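Long-range contacts in centrosomal protein 120 (Oreochromis niloticus, PDB 6EWH), which is a centriole and basal-body protein that probably takes part in building cilia, represented here by its second C2 domain: residues C27-L33 / S90-S96; V32-T36 / Y64-G68. The protein carries 1 engineered substitution. One frame throughout, in Å; residues are numbered along the deposited sequence.

How the contacts relate
Both contacts start from the strand 29-41, one of the long strands of this C2 domain, and they share V32 and L33. Contact 1 joins that strand to its in-sheet neighbour, strand 87-95; contact 2 leaves the sheet and crosses the interior to strand 60-66 of the other sheet. Along the chain the shared strand comes first, then 64-68, then 90-96. Their centres lie about 12 Å apart, contact 2 about 6 Å from the centre of the chain's fold and contact 1 about 18 Å from it. They also touch: I93 CD1 packs on L67 CD1 at 3.7 Å. One strand is thus tied edgewise by hydrogen bonds and across the core by side chains.

Contact 1. Residues C27-L33 / S90-S96; sequences CTDMFVL and SVRIRSS
Residues 27-33 and 90-96 form an antiparallel strand pairing inside the larger sheet of this C2 domain, toward one end of the fold. Three hydrogen-bonded pairs hold it: D29 with S95, F31 with I93 and L33 with V91, each bonded in both directions, with F31 N to I93 O at 2.7 Å. Between them stand the non-hydrogen-bonded pairs M30-R94 and V32-R92. At the start of the strand T28 and D29 both face S95, a classic beta bulge, although D29 alone donates its N-H to S95 O (2.8 Å).

On the face carrying M30, V32, R92 and R94, the M30 chain is bent at chi2 (-52°) and chi3 (-53°), which curls its thioether back over the neighbouring strand. SD rests on R94 CB at 3.6 Å, while CE lies over one face of the R92 guanidinium, offset toward its rim. R94, extended from CG to NE, lays a guanidinium face over T28, whose CA stands above its centre; T28 CB is 3.5 Å from R94 NH2. Both guanidinium groups have partners outside the pair: R92 NE forms a salt bridge with E181, and R94 NH1 donates to Q20 OE1 and A24 O.

The other face carries F31, whose ring edge takes S95 O in plane, 3.6 Å from CE1. L33 CB meets I93 CD1 at 3.9 Å.

Helix 97-105, with S96 as its N-cap, brings L100 against F31, I93 and S95, while strands 18-21 and 171-180 flank the pair within the sheet.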
loop_
_atom_site.group_PDB
_atom_site.type_symbol
_atom_site.label_atom_id
_atom_site.label_comp_id
_atom_site.label_asym_id
_atom_site.label_seq_id
_atom_site.Cartn_x
_atom_site.Cartn_y
_atom_site.Cartn_z
ATOM N N CYS A 27 12.269 0.495 23.622
ATOM C CA CYS A 27 11.914 0.015 22.286
ATOM C C CYS A 27 12.999 0.518 21.336
ATOM O O CYS A 27 12.894 1.608 20.764
ATOM C CB CYS A 27 10.521 0.530 21.928
ATOM S SG CYS A 27 9.214 -0.002 23.082
ATOM N N THR A 28 14.047 -0.292 21.170
ATOM C CA THR A 28 15.299 0.153 20.567
ATOM C C THR A 28 15.733 -0.658 19.348
ATOM O O THR A 28 16.847 -0.450 18.852
ATOM C CB THR A 28 16.413 0.094 21.612
ATOM O OG1 THR A 28 16.688 -1.279 21.913
ATOM C CG2 THR A 28 15.976 0.805 22.888
ATOM N N ASP A 29 14.915 -1.585 18.864
ATOM C CA ASP A 29 15.287 -2.401 17.717
ATOM C C ASP A 29 14.783 -1.773 16.422
ATOM O O ASP A 29 13.771 -1.074 16.403
ATOM C CB ASP A 29 14.708 -3.808 17.857
ATOM C CG ASP A 29 15.231 -4.536 19.085
ATOM O OD1 ASP A 29 16.321 -4.169 19.577
ATOM O OD2 ASP A 29 14.557 -5.475 19.554
ATOM N N MET A 30 15.509 -2.014 15.339
ATOM C CA MET A 30 15.146 -1.459 14.038
ATOM C C MET A 30 14.330 -2.443 13.220
ATOM O O MET A 30 14.653 -3.632 13.149
ATOM C CB MET A 30 16.406 -1.082 13.261
ATOM C CG MET A 30 17.195 0.043 13.913
ATOM S SD MET A 30 16.219 1.516 14.298
ATOM C CE MET A 30 15.470 1.867 12.711
ATOM N N PHE A 31 13.271 -1.923 12.594
ATOM C CA PHE A 31 12.378 -2.679 11.727
ATOM C C PHE A 31 12.168 -1.921 10.426
ATOM O O PHE A 31 12.343 -0.702 10.359
ATOM C CB PHE A 31 11.002 -2.859 12.399
ATOM C CG PHE A 31 11.061 -3.635 13.688
ATOM C CD1 PHE A 31 11.358 -2.996 14.892
ATOM C CD2 PHE A 31 10.841 -5.004 13.700
ATOM C CE1 PHE A 31 11.412 -3.720 16.086
ATOM C CE2 PHE A 31 10.912 -5.725 14.886
ATOM C CZ PHE A 31 11.189 -5.083 16.069
ATOM N N VAL A 32 11.756 -2.651 9.391
ATOM C CA VAL A 32 11.398 -2.066 8.102
ATOM C C VAL A 32 9.972 -2.495 7.765
ATOM O O VAL A 32 9.655 -3.690 7.796
ATOM C CB VAL A 32 12.374 -2.483 6.985
ATOM C CG1 VAL A 32 11.974 -1.828 5.664
ATOM C CG2 VAL A 32 13.793 -2.093 7.366
ATOM N N LEU A 33 9.122 -1.521 7.460
ATOM C CA LEU A 33 7.758 -1.759 6.998
ATOM C C LEU A 33 7.689 -1.305 5.543
ATOM O O LEU A 33 8.035 -0.158 5.234
ATOM C CB LEU A 33 6.795 -0.949 7.853
ATOM C CG LEU A 33 5.334 -1.008 7.415
ATOM C CD1 LEU A 33 4.765 -2.427 7.562
ATOM C CD2 LEU A 33 4.518 -0.038 8.267
ATOM N N SER A 90 9.486 1.909 1.573
ATOM C CA SER A 90 9.772 1.359 2.897
ATOM C C SER A 90 10.034 2.487 3.884
ATOM O O SER A 90 10.622 3.502 3.518
ATOM C CB SER A 90 11.050 0.503 2.858
ATOM O OG SER A 90 10.990 -0.522 1.878
ATOM N N VAL A 91 9.640 2.277 5.139
ATOM C CA VAL A 91 9.991 3.171 6.236
ATOM C C VAL A 91 10.717 2.374 7.305
ATOM O O VAL A 91 10.468 1.182 7.506
ATOM C CB VAL A 91 8.756 3.888 6.831
ATOM C CG1 VAL A 91 8.169 4.857 5.809
ATOM C CG2 VAL A 91 7.701 2.869 7.298
ATOM N N ARG A 92 11.620 3.049 8.009
ATOM C CA ARG A 92 12.336 2.441 9.116
ATOM C C ARG A 92 11.649 2.794 10.427
ATOM O O ARG A 92 11.231 3.939 10.638
ATOM C CB ARG A 92 13.789 2.921 9.156
ATOM C CG ARG A 92 14.601 2.482 7.953
ATOM C CD ARG A 92 16.010 3.099 8.013
ATOM N NE ARG A 92 16.852 2.408 8.987
ATOM C CZ ARG A 92 17.787 2.996 9.725
ATOM N NH1 ARG A 92 17.985 4.303 9.630
ATOM N NH2 ARG A 92 18.512 2.271 10.564
ATOM N N ILE A 93 11.540 1.805 11.311
ATOM C CA ILE A 93 10.847 1.966 12.582
ATOM C C ILE A 93 11.767 1.477 13.693
ATOM O O ILE A 93 12.330 0.378 13.604
ATOM C CB ILE A 93 9.511 1.197 12.597
ATOM C CG1 ILE A 93 8.569 1.726 11.521
ATOM C CG2 ILE A 93 8.840 1.313 13.964
ATOM C CD1 ILE A 93 7.390 0.820 11.244
ATOM N N ARG A 94 11.938 2.296 14.724
ATOM C CA ARG A 94 12.657 1.890 15.922
ATOM C C ARG A 94 11.610 1.594 16.991
ATOM O O ARG A 94 10.810 2.469 17.335
ATOM C CB ARG A 94 13.619 2.995 16.359
ATOM C CG ARG A 94 14.581 2.618 17.495
ATOM C CD ARG A 94 15.570 3.753 17.720
ATOM N NE ARG A 94 16.547 3.460 18.767
ATOM C CZ ARG A 94 16.337 3.660 20.067
ATOM N NH1 ARG A 94 15.181 4.152 20.498
ATOM N NH2 ARG A 94 17.294 3.367 20.941
ATOM N N SER A 95 11.573 0.355 17.467
ATOM C CA SER A 95 10.495 -0.070 18.362
ATOM C C SER A 95 10.912 -1.366 19.043
ATOM O O SER A 95 12.089 -1.739 19.043
ATOM C CB SER A 95 9.186 -0.245 17.575
ATOM O OG SER A 95 8.062 -0.391 18.436
ATOM N N SER A 96 9.947 -2.050 19.655
ATOM C CA SER A 96 10.133 -3.434 20.053
ATOM C C SER A 96 9.115 -4.289 19.318
ATOM O O SER A 96 8.080 -3.795 18.857
ATOM C CB SER A 96 9.982 -3.619 21.570
ATOM O OG SER A 96 8.613 -3.609 21.947
#

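Contact 2. Residues V32-T36 / Y64-G68; sequences VLSVT and YSLLG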
loop_
_atom_site.group_PDB
_atom_site.type_symbol
_atom_site.label_atom_id
_atom_site.label_comp_id
_atom_site.label_asym_id
_atom_site.label_seq_id
_atom_site.Cartn_x
_atom_site.Cartn_y
_atom_site.Cartn_z
ATOM N N VAL A 32 11.756 -2.651 9.391
ATOM C CA VAL A 32 11.398 -2.066 8.102
ATOM C C VAL A 32 9.972 -2.495 7.765
ATOM O O VAL A 32 9.655 -3.690 7.796
ATOM C CB VAL A 32 12.374 -2.483 6.985
ATOM C CG1 VAL A 32 11.974 -1.828 5.664
ATOM C CG2 VAL A 32 13.793 -2.093 7.366
ATOM N N LEU A 33 9.122 -1.521 7.460
ATOM C CA LEU A 33 7.758 -1.759 6.998
ATOM C C LEU A 33 7.689 -1.305 5.543
ATOM O O LEU A 33 8.035 -0.158 5.234
ATOM C CB LEU A 33 6.795 -0.949 7.853
ATOM C CG LEU A 33 5.334 -1.008 7.415
ATOM C CD1 LEU A 33 4.765 -2.427 7.562
ATOM C CD2 LEU A 33 4.518 -0.038 8.267
ATOM N N SER A 34 7.262 -2.198 4.645
ATOM C CA SER A 34 7.328 -1.903 3.223
ATOM C C SER A 34 6.023 -2.249 2.527
ATOM O O SER A 34 5.281 -3.153 2.935
ATOM C CB SER A 34 8.467 -2.650 2.517
ATOM O OG SER A 34 8.273 -4.043 2.583
ATOM N N VAL A 35 5.753 -1.497 1.463
ATOM C CA VAL A 35 4.589 -1.699 0.602
ATOM C C VAL A 35 5.103 -1.817 -0.824
ATOM O O VAL A 35 5.862 -0.955 -1.286
ATOM C CB VAL A 35 3.620 -0.512 0.697
ATOM C CG1 VAL A 35 2.421 -0.728 -0.248
ATOM C CG2 VAL A 35 3.143 -0.326 2.124
ATOM N N THR A 36 4.697 -2.872 -1.523
ATOM C CA THR A 36 5.096 -3.080 -2.913
ATOM C C THR A 36 3.842 -3.165 -3.766
ATOM O O THR A 36 2.947 -3.976 -3.491
ATOM C CB THR A 36 5.915 -4.360 -3.081
ATOM O OG1 THR A 36 7.063 -4.315 -2.243
ATOM C CG2 THR A 36 6.343 -4.519 -4.552
ATOM N N TYR A 64 -0.343 6.495 -1.702
ATOM C CA TYR A 64 -0.813 6.086 -0.389
ATOM C C TYR A 64 -0.019 6.804 0.680
ATOM O O TYR A 64 1.080 7.307 0.435
ATOM C CB TYR A 64 -0.749 4.573 -0.183
ATOM C CG TYR A 64 0.592 3.947 -0.471
ATOM C CD1 TYR A 64 0.903 3.516 -1.750
ATOM C CD2 TYR A 64 1.528 3.752 0.543
ATOM C CE1 TYR A 64 2.138 2.922 -2.024
ATOM C CE2 TYR A 64 2.735 3.155 0.285
ATOM C CZ TYR A 64 3.043 2.743 -0.989
ATOM O OH TYR A 64 4.258 2.158 -1.256
ATOM N N SER A 65 -0.604 6.851 1.874
ATOM C CA SER A 65 0.043 7.400 3.051
ATOM C C SER A 65 0.511 6.236 3.919
ATOM O O SER A 65 -0.306 5.420 4.352
ATOM C CB SER A 65 -0.957 8.263 3.819
ATOM O OG SER A 65 -0.349 8.830 4.957
ATOM N N LEU A 66 1.819 6.156 4.159
ATOM C CA LEU A 66 2.403 5.094 4.973
ATOM C C LEU A 66 2.966 5.740 6.231
ATOM O O LEU A 66 3.967 6.461 6.166
ATOM C CB LEU A 66 3.484 4.337 4.198
ATOM C CG LEU A 66 4.173 3.184 4.949
ATOM C CD1 LEU A 66 3.200 2.086 5.314
ATOM C CD2 LEU A 66 5.298 2.620 4.117
ATOM N N LEU A 67 2.302 5.500 7.358
ATOM C CA LEU A 67 2.644 6.123 8.639
ATOM C C LEU A 67 2.853 7.634 8.505
ATOM O O LEU A 67 3.833 8.203 8.992
ATOM C CB LEU A 67 3.839 5.441 9.306
ATOM C CG LEU A 67 3.680 3.953 9.621
ATOM C CD1 LEU A 67 4.866 3.454 10.430
ATOM C CD2 LEU A 67 2.379 3.670 10.337
ATOM N N GLY A 68 1.928 8.288 7.808
ATOM C CA GLY A 68 2.005 9.728 7.649
ATOM C C GLY A 68 2.938 10.222 6.565
ATOM O O GLY A 68 3.118 11.437 6.426
HETATM O O HOH W 1 4.897 1.369 -3.674
#
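The core of the C2 beta-sandwich is made here, where residues 32-36 of strand 29-41 face strand 60-66 of the other sheet. The axes of the short segments come no closer than 9.6 Å and run nearly antiparallel, at 168°; no direct hydrogen bond joins them, and side chains fill the distance.

In L66, chi1 (-180°) sends CG toward the facing strand, and chi2 of 63° turns CD1 so that it touches two of its methyls: L33 CD2 at 3.9 Å and V35 CG2 at 4.0 Å. The L66 and V35 side chains run alongside each other, pointing oppositely. L67, just beyond the strand, adds its CD1 beside the same L33 methyl at 4.1 Å.

Y64 reaches V35 from the opposite sheet, its hydroxyl end leading, with V35 CG1 3.6 Å from CZ and V35 CB 3.4 Å from OH. A phenylalanine here would probably open a gap beside V35 CB, where OH now packs, and leave the water without its phenol partner.

L110 of strand 110-116 touches both Y64 and V35, and V174 and V176 of strand 171-180 also pack on V35. The one polar link across the gap is solvent-mediated: a water in the plane of the Y64 ring, at its edge, bonds to Y64 OH at 2.6 Å and gives a weak hydrogen bond to V35 O at 3.5 Å.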